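PDB 3LX3: 6-pyruvoyl tetrahydrobiopterin synthase from Plasmodium vivax, which belongs to the 6-pyruvoyl tetrahydropterin synthase family of zinc-binding enzymes and assembles from six copies of its chain. Local coordinates for residues F30-G42 with L85-L98. Residues are numbered along the deposited sequence; the frame is centred on the assembly and turned at random.
Sequences FSFNCAHFIAFKG and LDHHFILPMYSDVL. With ZN (zinc ion), chain B.
Three backbone hydrogen bonds join strand 31-36 to residues 87-90, with a single bridge between Ala35 and Phe89 and strand directions 52° apart: His87 N gives to Asn33 O, Ala35 N to His88 O, and Ile90 N to Ala35 O, the last almost straight over 2.9 Å. Asp86, just past the end of helix 71-85, extends the pairing with its side chain. With chi1 at -177°, which sets CG opposite the backbone N, the carboxylate lies alongside Asn33 and takes that residue's N-H on the anti lone pair of OD2, 2.8 Å away. Water 3 bridges Phe37 N and Ile90 O.

The pairing ties the antiparallel sheet of the tunnelling (T-) fold known in this family, in which strand 20-40 runs beside strand 48-61, to the chain leaving the helix. The next residue after Ala35, His36, binds the zinc ion through NE2 at 2.1 Å, with His48 and His50; Ser132 holds its ND1.

Apolar contacts flank the pairing. Leu85 CD1 sits squarely over one face of the Phe32 ring, a CH-pi contact 3.7 Å from the centroid, while Ile90 CD1 reaches Cys34 CB at 3.7 Å. Further along, Phe37 and Phe89 meet obliquely, their planes 43° apart. Val97 CG2 then packs on Ala39 CB at 3.7 Å, and its CG1 touches Lys41 CD at 3.6 Å.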
ATOM      1  N   PHE A  30     -10.869   8.759  -5.541  1.00 27.97           N
ATOM      2  CA  PHE A  30     -10.713   9.989  -6.333  1.00 28.73           C
ATOM      3  C   PHE A  30     -10.086   9.493  -7.631  1.00 28.11           C
ATOM      4  O   PHE A  30      -8.910   9.789  -7.974  1.00 24.64           O
ATOM      5  CB  PHE A  30      -9.771  11.001  -5.687  1.00 24.83           C
ATOM      6  CG  PHE A  30     -10.143  11.392  -4.303  1.00 30.50           C
ATOM      7  CD1 PHE A  30     -11.392  11.079  -3.777  1.00 35.65           C
ATOM      8  CD2 PHE A  30      -9.227  12.075  -3.521  1.00 29.21           C
ATOM      9  CE1 PHE A  30     -11.716  11.437  -2.493  1.00 40.20           C
ATOM     10  CE2 PHE A  30      -9.549  12.433  -2.229  1.00 38.21           C
ATOM     11  CZ  PHE A  30     -10.802  12.109  -1.727  1.00 35.87           C
ATOM     12  N   SER A  31     -10.887   8.719  -8.331  1.00 24.03           N
ATOM     13  CA  SER A  31     -10.450   8.000  -9.522  0.50 21.77           C
ATOM     14  C   SER A  31     -11.337   8.313 -10.711  1.00 22.50           C
ATOM     15  O   SER A  31     -12.545   8.576 -10.558  1.00 23.14           O
ATOM     16  CB  SER A  31     -10.476   6.487  -9.286  0.50 23.77           C
ATOM     17  OG  SER A  31     -11.778   6.038  -8.941  0.50 25.44           O
ATOM     18  N   PHE A  32     -10.745   8.258 -11.891  1.00 19.41           N
ATOM     19  CA  PHE A  32     -11.504   8.296 -13.138  1.00 18.32           C
ATOM     20  C   PHE A  32     -10.913   7.257 -14.058  1.00 17.16           C
ATOM     21  O   PHE A  32      -9.738   7.317 -14.406  1.00 18.81           O
ATOM     22  CB  PHE A  32     -11.620   9.686 -13.802  1.00 19.35           C
ATOM     23  CG  PHE A  32     -10.346  10.503 -13.903  1.00 18.29           C
ATOM     24  CD1 PHE A  32      -9.687  10.643 -15.126  1.00 18.04           C
ATOM     25  CD2 PHE A  32      -9.843  11.210 -12.802  1.00 20.79           C
ATOM     26  CE1 PHE A  32      -8.572  11.481 -15.228  1.00 17.88           C
ATOM     27  CE2 PHE A  32      -8.708  11.954 -12.919  1.00 22.53           C
ATOM     28  CZ  PHE A  32      -8.076  12.092 -14.123  1.00 19.77           C
ATOM     29  N   ASN A  33     -11.725   6.262 -14.392  1.00 16.28           N
ATOM     30  CA  ASN A  33     -11.294   5.164 -15.189  1.00 17.06           C
ATOM     31  C   ASN A  33     -11.670   5.432 -16.629  1.00 16.96           C
ATOM     32  O   ASN A  33     -12.851   5.463 -16.984  1.00 17.56           O
ATOM     33  CB  ASN A  33     -11.979   3.912 -14.662  1.00 18.95           C
ATOM     34  CG  ASN A  33     -11.621   3.612 -13.182  1.00 22.41           C
ATOM     35  OD1 ASN A  33     -10.738   4.230 -12.575  1.00 22.52           O
ATOM     36  ND2 ASN A  33     -12.393   2.718 -12.590  1.00 31.08           N
ATOM     37  N   CYS A  34     -10.644   5.744 -17.424  1.00 15.21           N
ATOM     38  CA  CYS A  34     -10.827   6.367 -18.720  1.00 14.77           C
ATOM     39  C   CYS A  34      -9.961   5.732 -19.795  1.00 16.68           C
ATOM     40  O   CYS A  34      -8.887   5.171 -19.510  1.00 16.13           O
ATOM     41  CB  CYS A  34     -10.485   7.869 -18.676  1.00 16.44           C
ATOM     42  SG  CYS A  34     -11.681   8.826 -17.723  1.00 17.76           S
ATOM     43  N   ALA A  35     -10.420   5.880 -21.039  1.00 14.48           N
ATOM     44  CA  ALA A  35      -9.636   5.532 -22.195  1.00 14.95           C
ATOM     45  C   ALA A  35      -8.959   6.799 -22.759  1.00 16.27           C
ATOM     46  O   ALA A  35      -9.480   7.907 -22.625  1.00 15.34           O
ATOM     47  CB  ALA A  35     -10.533   4.895 -23.262  1.00 14.99           C
ATOM     48  N   HIS A  36      -7.797   6.627 -23.395  1.00 15.17           N
ATOM     49  CA  HIS A  36      -7.105   7.740 -24.013  1.00 14.70           C
ATOM     50  C   HIS A  36      -6.070   7.211 -24.999  1.00 16.02           C
ATOM     51  O   HIS A  36      -5.789   6.023 -25.022  1.00 15.53           O
ATOM     52  CB  HIS A  36      -6.474   8.664 -22.946  1.00 15.01           C
ATOM     53  CG  HIS A  36      -5.070   8.319 -22.554  1.00 15.21           C
ATOM     54  ND1 HIS A  36      -4.060   9.260 -22.587  1.00 16.38           N
ATOM     55  CD2 HIS A  36      -4.519   7.182 -22.072  1.00 16.16           C
ATOM     56  CE1 HIS A  36      -2.940   8.700 -22.152  1.00 17.96           C
ATOM     57  NE2 HIS A  36      -3.178   7.433 -21.848  1.00 17.27           N
ATOM     58  N   PHE A  37      -5.450   8.128 -25.715  1.00 15.97           N
ATOM     59  CA  PHE A  37      -4.146   7.859 -26.323  1.00 15.52           C
ATOM     60  C   PHE A  37      -3.428   9.195 -26.501  1.00 15.09           C
ATOM     61  O   PHE A  37      -4.025  10.213 -26.895  1.00 16.12           O
ATOM     62  CB  PHE A  37      -4.247   7.035 -27.650  1.00 16.14           C
ATOM     63  CG  PHE A  37      -4.991   7.709 -28.778  1.00 16.33           C
ATOM     64  CD1 PHE A  37      -4.340   8.537 -29.682  1.00 17.51           C
ATOM     65  CD2 PHE A  37      -6.329   7.419 -28.983  1.00 19.58           C
ATOM     66  CE1 PHE A  37      -5.021   9.088 -30.756  1.00 19.08           C
ATOM     67  CE2 PHE A  37      -7.011   7.984 -30.022  1.00 18.47           C
ATOM     68  CZ  PHE A  37      -6.357   8.825 -30.899  1.00 17.34           C
ATOM     69  N   ILE A  38      -2.121   9.163 -26.283  1.00 16.95           N
ATOM     70  CA  ILE A  38      -1.231  10.310 -26.536  0.50 18.27           C
ATOM     71  C   ILE A  38      -0.966  10.440 -28.027  1.00 18.59           C
ATOM     72  O   ILE A  38      -0.683   9.446 -28.702  1.00 18.40           O
ATOM     73  CB  ILE A  38       0.143  10.095 -25.844  0.50 19.66           C
ATOM     74  CG1 ILE A  38      -0.006  10.046 -24.321  0.50 17.28           C
ATOM     75  CG2 ILE A  38       1.172  11.176 -26.303  0.50 19.25           C
ATOM     76  CD1 ILE A  38      -0.538  11.292 -23.671  0.50 18.24           C
ATOM     77  N   ALA A  39      -1.061  11.660 -28.548  1.00 19.65           N
ATOM     78  CA  ALA A  39      -0.603  11.984 -29.885  1.00 19.35           C
ATOM     79  C   ALA A  39       0.058  13.337 -29.847  1.00 18.79           C
ATOM     80  O   ALA A  39      -0.484  14.284 -29.299  1.00 19.29           O
ATOM     81  CB  ALA A  39      -1.794  12.022 -30.894  1.00 19.41           C
ATOM     82  N   PHE A  40       1.236  13.427 -30.450  1.00 19.17           N
ATOM     83  CA  PHE A  40       1.928  14.708 -30.669  1.00 20.35           C
ATOM     84  C   PHE A  40       2.703  14.612 -31.985  1.00 22.81           C
ATOM     85  O   PHE A  40       2.595  13.627 -32.671  1.00 20.99           O
ATOM     86  CB  PHE A  40       2.818  15.132 -29.460  1.00 21.02           C
ATOM     87  CG  PHE A  40       3.829  14.122 -28.998  1.00 22.90           C
ATOM     88  CD1 PHE A  40       5.080  14.002 -29.616  1.00 24.03           C
ATOM     89  CD2 PHE A  40       3.590  13.388 -27.843  1.00 23.28           C
ATOM     90  CE1 PHE A  40       6.044  13.115 -29.135  1.00 26.85           C
ATOM     91  CE2 PHE A  40       4.557  12.503 -27.361  1.00 26.51           C
ATOM     92  CZ  PHE A  40       5.780  12.367 -28.029  1.00 27.00           C
ATOM     93  N   LYS A  41       3.446  15.638 -32.373  1.00 22.64           N
ATOM     94  CA  LYS A  41       4.087  15.634 -33.692  1.00 24.60           C
ATOM     95  C   LYS A  41       5.066  14.493 -33.781  1.00 25.01           C
ATOM     96  O   LYS A  41       5.977  14.379 -32.962  1.00 28.42           O
ATOM     97  CB  LYS A  41       4.808  16.973 -33.941  1.00 27.37           C
ATOM     98  CG  LYS A  41       3.880  18.131 -34.225  1.00 33.70           C
ATOM     99  CD  LYS A  41       3.219  17.973 -35.596  1.00 45.26           C
ATOM    100  CE  LYS A  41       2.290  19.135 -35.944  1.00 47.82           C
ATOM    101  NZ  LYS A  41       1.542  18.781 -37.210  1.00 50.40           N
ATOM    102  N   GLY A  42       4.838  13.622 -34.747  1.00 26.75           N
ATOM    103  CA  GLY A  42       5.654  12.435 -34.951  1.00 30.76           C
ATOM    104  C   GLY A  42       5.382  11.206 -34.098  1.00 31.42           C
ATOM    105  O   GLY A  42       6.117  10.227 -34.185  1.00 34.65           O
ATOM    106  N   LEU A  85     -15.227  12.990 -15.333  1.00 20.85           N
ATOM    107  CA  LEU A  85     -14.323  12.341 -16.283  1.00 20.01           C
ATOM    108  C   LEU A  85     -14.528  10.837 -16.379  1.00 17.69           C
ATOM    109  O   LEU A  85     -14.429  10.224 -17.460  1.00 17.42           O
ATOM    110  CB  LEU A  85     -12.889  12.616 -15.888  1.00 19.67           C
ATOM    111  CG  LEU A  85     -12.458  14.086 -15.856  1.00 22.48           C
ATOM    112  CD1 LEU A  85     -11.189  14.269 -15.020  1.00 26.74           C
ATOM    113  CD2 LEU A  85     -12.245  14.492 -17.255  1.00 28.46           C
ATOM    114  N   ASP A  86     -14.823  10.227 -15.242  1.00 17.96           N
ATOM    115  CA  ASP A  86     -14.859   8.779 -15.115  1.00 17.72           C
ATOM    116  C   ASP A  86     -15.727   8.104 -16.165  1.00 16.79           C
ATOM    117  O   ASP A  86     -16.825   8.585 -16.491  1.00 17.96           O
ATOM    118  CB  ASP A  86     -15.412   8.430 -13.733  1.00 18.86           C
ATOM    119  CG  ASP A  86     -15.433   6.938 -13.448  1.00 25.99           C
ATOM    120  OD1 ASP A  86     -16.529   6.420 -13.084  1.00 31.27           O
ATOM    121  OD2 ASP A  86     -14.422   6.238 -13.602  1.00 19.49           O
ATOM    122  N   HIS A  87     -15.231   6.974 -16.680  1.00 18.16           N
ATOM    123  CA  HIS A  87     -15.996   6.093 -17.571  1.00 18.05           C
ATOM    124  C   HIS A  87     -16.218   6.713 -18.931  1.00 17.63           C
ATOM    125  O   HIS A  87     -17.252   6.581 -19.534  1.00 22.07           O
ATOM    126  CB  HIS A  87     -17.329   5.605 -16.998  1.00 19.35           C
ATOM    127  CG  HIS A  87     -17.251   4.216 -16.491  1.00 27.41           C
ATOM    128  ND1 HIS A  87     -17.946   3.169 -17.053  1.00 40.28           N
ATOM    129  CD2 HIS A  87     -16.483   3.689 -15.510  1.00 33.01           C
ATOM    130  CE1 HIS A  87     -17.643   2.060 -16.404  1.00 38.88           C
ATOM    131  NE2 HIS A  87     -16.761   2.346 -15.466  1.00 42.80           N
ATOM    132  N   HIS A  88     -15.212   7.378 -19.446  1.00 16.59           N
ATOM    133  CA  HIS A  88     -15.231   7.926 -20.799  1.00 15.77           C
ATOM    134  C   HIS A  88     -13.881   7.842 -21.465  1.00 15.65           C
ATOM    135  O   HIS A  88     -12.836   7.609 -20.828  1.00 15.88           O
ATOM    136  CB  HIS A  88     -15.543   9.445 -20.762  1.00 15.62           C
ATOM    137  CG  HIS A  88     -16.880   9.774 -20.253  1.00 17.80           C
ATOM    138  ND1 HIS A  88     -17.097  10.079 -18.928  1.00 23.48           N
ATOM    139  CD2 HIS A  88     -18.079   9.857 -20.866  1.00 21.76           C
ATOM    140  CE1 HIS A  88     -18.379  10.346 -18.749  1.00 31.77           C
ATOM    141  NE2 HIS A  88     -19.003  10.225 -19.908  1.00 28.95           N
ATOM    142  N   PHE A  89     -13.885   8.093 -22.770  1.00 14.43           N
ATOM    143  CA  PHE A  89     -12.702   8.416 -23.525  1.00 13.62           C
ATOM    144  C   PHE A  89     -12.369   9.902 -23.348  1.00 15.33           C
ATOM    145  O   PHE A  89     -13.253  10.749 -23.579  1.00 15.77           O
ATOM    146  CB  PHE A  89     -12.859   8.075 -25.021  1.00 15.59           C
ATOM    147  CG  PHE A  89     -11.701   8.503 -25.870  1.00 15.51           C
ATOM    148  CD1 PHE A  89     -10.579   7.732 -25.982  1.00 15.45           C
ATOM    149  CD2 PHE A  89     -11.749   9.690 -26.614  1.00 17.00           C
ATOM    150  CE1 PHE A  89      -9.546   8.109 -26.749  1.00 17.01           C
ATOM    151  CE2 PHE A  89     -10.710  10.077 -27.397  1.00 16.69           C
ATOM    152  CZ  PHE A  89      -9.596   9.312 -27.470  1.00 16.19           C
ATOM    153  N   ILE A  90     -11.128  10.222 -22.984  1.00 15.91           N
ATOM    154  CA  ILE A  90     -10.695  11.601 -22.834  1.00 14.29           C
ATOM    155  C   ILE A  90     -10.287  12.166 -24.173  1.00 15.21           C
ATOM    156  O   ILE A  90      -9.304  11.723 -24.775  1.00 15.91           O
ATOM    157  CB  ILE A  90      -9.543  11.713 -21.834  1.00 15.87           C
ATOM    158  CG1 ILE A  90     -10.031  11.271 -20.442  1.00 15.45           C
ATOM    159  CG2 ILE A  90      -9.012  13.143 -21.808  1.00 17.69           C
ATOM    160  CD1 ILE A  90      -8.869  11.100 -19.456  1.00 19.76           C
ATOM    161  N   LEU A  91     -11.043  13.152 -24.655  1.00 16.56           N
ATOM    162  CA  LEU A  91     -10.849  13.708 -25.999  1.00 16.20           C
ATOM    163  C   LEU A  91     -10.206  15.089 -25.867  1.00 18.65           C
ATOM    164  O   LEU A  91     -10.855  16.024 -25.406  1.00 17.75           O
ATOM    165  CB  LEU A  91     -12.179  13.790 -26.753  1.00 17.03           C
ATOM    166  CG  LEU A  91     -12.154  14.238 -28.203  1.00 20.36           C
ATOM    167  CD1 LEU A  91     -11.265  13.427 -29.026  1.00 25.86           C
ATOM    168  CD2 LEU A  91     -13.622  14.194 -28.738  1.00 23.83           C
ATOM    169  N   PRO A  92      -8.930  15.205 -26.273  1.00 16.88           N
ATOM    170  CA  PRO A  92      -8.264  16.497 -26.185  1.00 18.14           C
ATOM    171  C   PRO A  92      -8.643  17.369 -27.325  1.00 23.50           C
ATOM    172  O   PRO A  92      -8.053  17.238 -28.419  1.00 25.51           O
ATOM    173  CB  PRO A  92      -6.772  16.101 -26.224  1.00 22.87           C
ATOM    174  CG  PRO A  92      -6.710  14.885 -26.932  1.00 20.20           C
ATOM    175  CD  PRO A  92      -8.015  14.157 -26.752  1.00 19.17           C
ATOM    176  N   MET A  93      -9.514  18.320 -27.044  1.00 21.53           N
ATOM    177  CA  MET A  93     -10.190  19.095 -28.083  1.00 25.07           C
ATOM    178  C   MET A  93      -9.270  20.142 -28.771  1.00 24.06           C
ATOM    179  O   MET A  93      -9.601  20.609 -29.892  1.00 24.90           O
ATOM    180  CB  MET A  93     -11.525  19.621 -27.517  1.00 29.79           C
ATOM    181  CG  MET A  93     -11.350  20.732 -26.544  1.00 27.22           C
ATOM    182  SD  MET A  93     -12.682  21.163 -25.313  1.00 30.23           S
ATOM    183  CE  MET A  93     -13.595  22.400 -26.257  1.00 33.60           C
ATOM    184  N   TYR A  94      -8.098  20.449 -28.208  1.00 21.92           N
ATOM    185  CA  TYR A  94      -7.166  21.372 -28.818  1.00 20.18           C
ATOM    186  C   TYR A  94      -5.906  20.754 -29.454  1.00 23.39           C
ATOM    187  O   TYR A  94      -4.940  21.432 -29.716  1.00 23.19           O
ATOM    188  CB  TYR A  94      -6.790  22.409 -27.812  1.00 21.33           C
ATOM    189  CG  TYR A  94      -7.904  23.264 -27.279  1.00 22.41           C
ATOM    190  CD1 TYR A  94      -9.012  23.575 -28.043  1.00 27.47           C
ATOM    191  CD2 TYR A  94      -7.850  23.784 -26.006  1.00 21.69           C
ATOM    192  CE1 TYR A  94      -9.991  24.454 -27.555  1.00 27.31           C
ATOM    193  CE2 TYR A  94      -8.826  24.630 -25.538  1.00 21.16           C
ATOM    194  CZ  TYR A  94      -9.902  24.951 -26.291  1.00 21.70           C
ATOM    195  OH  TYR A  94     -10.895  25.802 -25.876  1.00 24.74           O
ATOM    196  N   SER A  95      -5.947  19.474 -29.752  1.00 21.81           N
ATOM    197  CA  SER A  95      -4.794  18.807 -30.335  1.00 20.52           C
ATOM    198  C   SER A  95      -4.504  19.320 -31.723  1.00 19.59           C
ATOM    199  O   SER A  95      -5.419  19.403 -32.567  1.00 25.25           O
ATOM    200  CB  SER A  95      -5.065  17.313 -30.462  1.00 21.39           C
ATOM    201  OG  SER A  95      -3.943  16.659 -31.057  1.00 21.53           O
ATOM    202  N   ASP A  96      -3.227  19.560 -31.985  1.00 20.80           N
ATOM    203  CA  ASP A  96      -2.804  20.028 -33.283  1.00 25.86           C
ATOM    204  C   ASP A  96      -2.444  18.889 -34.219  1.00 24.61           C
ATOM    205  O   ASP A  96      -2.081  19.144 -35.376  1.00 28.46           O
ATOM    206  CB  ASP A  96      -1.619  20.998 -33.138  1.00 29.89           C
ATOM    207  CG  ASP A  96      -0.398  20.386 -32.449  1.00 34.25           C
ATOM    208  OD1 ASP A  96      -0.489  19.374 -31.724  1.00 35.26           O
ATOM    209  OD2 ASP A  96       0.693  20.981 -32.614  1.00 43.15           O
ATOM    210  N   VAL A  97      -2.572  17.646 -33.766  1.00 19.58           N
ATOM    211  CA  VAL A  97      -2.247  16.482 -34.593  1.00 18.77           C
ATOM    212  C   VAL A  97      -3.407  15.522 -34.778  1.00 21.03           C
ATOM    213  O   VAL A  97      -3.238  14.427 -35.310  1.00 23.25           O
ATOM    214  CB  VAL A  97      -1.029  15.718 -34.050  1.00 19.45           C
ATOM    215  CG1 VAL A  97       0.223  16.574 -34.075  1.00 21.61           C
ATOM    216  CG2 VAL A  97      -1.269  15.196 -32.635  1.00 20.23           C
ATOM    217  N   LEU A  98      -4.590  15.882 -34.278  1.00 19.60           N
ATOM    218  CA  LEU A  98      -5.785  15.082 -34.463  1.00 19.22           C
ATOM    219  C   LEU A  98      -6.809  15.899 -35.206  1.00 20.35           C
ATOM    220  O   LEU A  98      -6.956  17.108 -34.940  1.00 22.09           O
ATOM    221  CB  LEU A  98      -6.414  14.639 -33.140  1.00 21.38           C
ATOM    222  CG  LEU A  98      -5.511  13.856 -32.208  1.00 22.08           C
ATOM    223  CD1 LEU A  98      -6.236  13.628 -30.866  1.00 25.80           C
ATOM    224  CD2 LEU A  98      -5.075  12.569 -32.850  1.00 22.75           C
TER
HETATM  225 ZN    ZN B 201      -1.674   6.104 -21.202  1.00 20.94          ZN
HETATM  226  O   HOH W   1     -13.984   5.186 -10.743  1.00 40.53           O
HETATM  227  O   HOH W   2     -14.947   1.812 -13.657  1.00 48.83           O
HETATM  228  O   HOH W   3      -6.847  10.856 -25.624  1.00 15.74           O
HETATM  229  O   HOH W   4      -3.058  15.214 -28.876  1.00 18.85           O
HETATM  230  O   HOH W   5      -0.337   6.990 -22.477  1.00 23.96           O
HETATM  231  O   HOH W   6       0.137   5.012 -20.666  1.00 25.30           O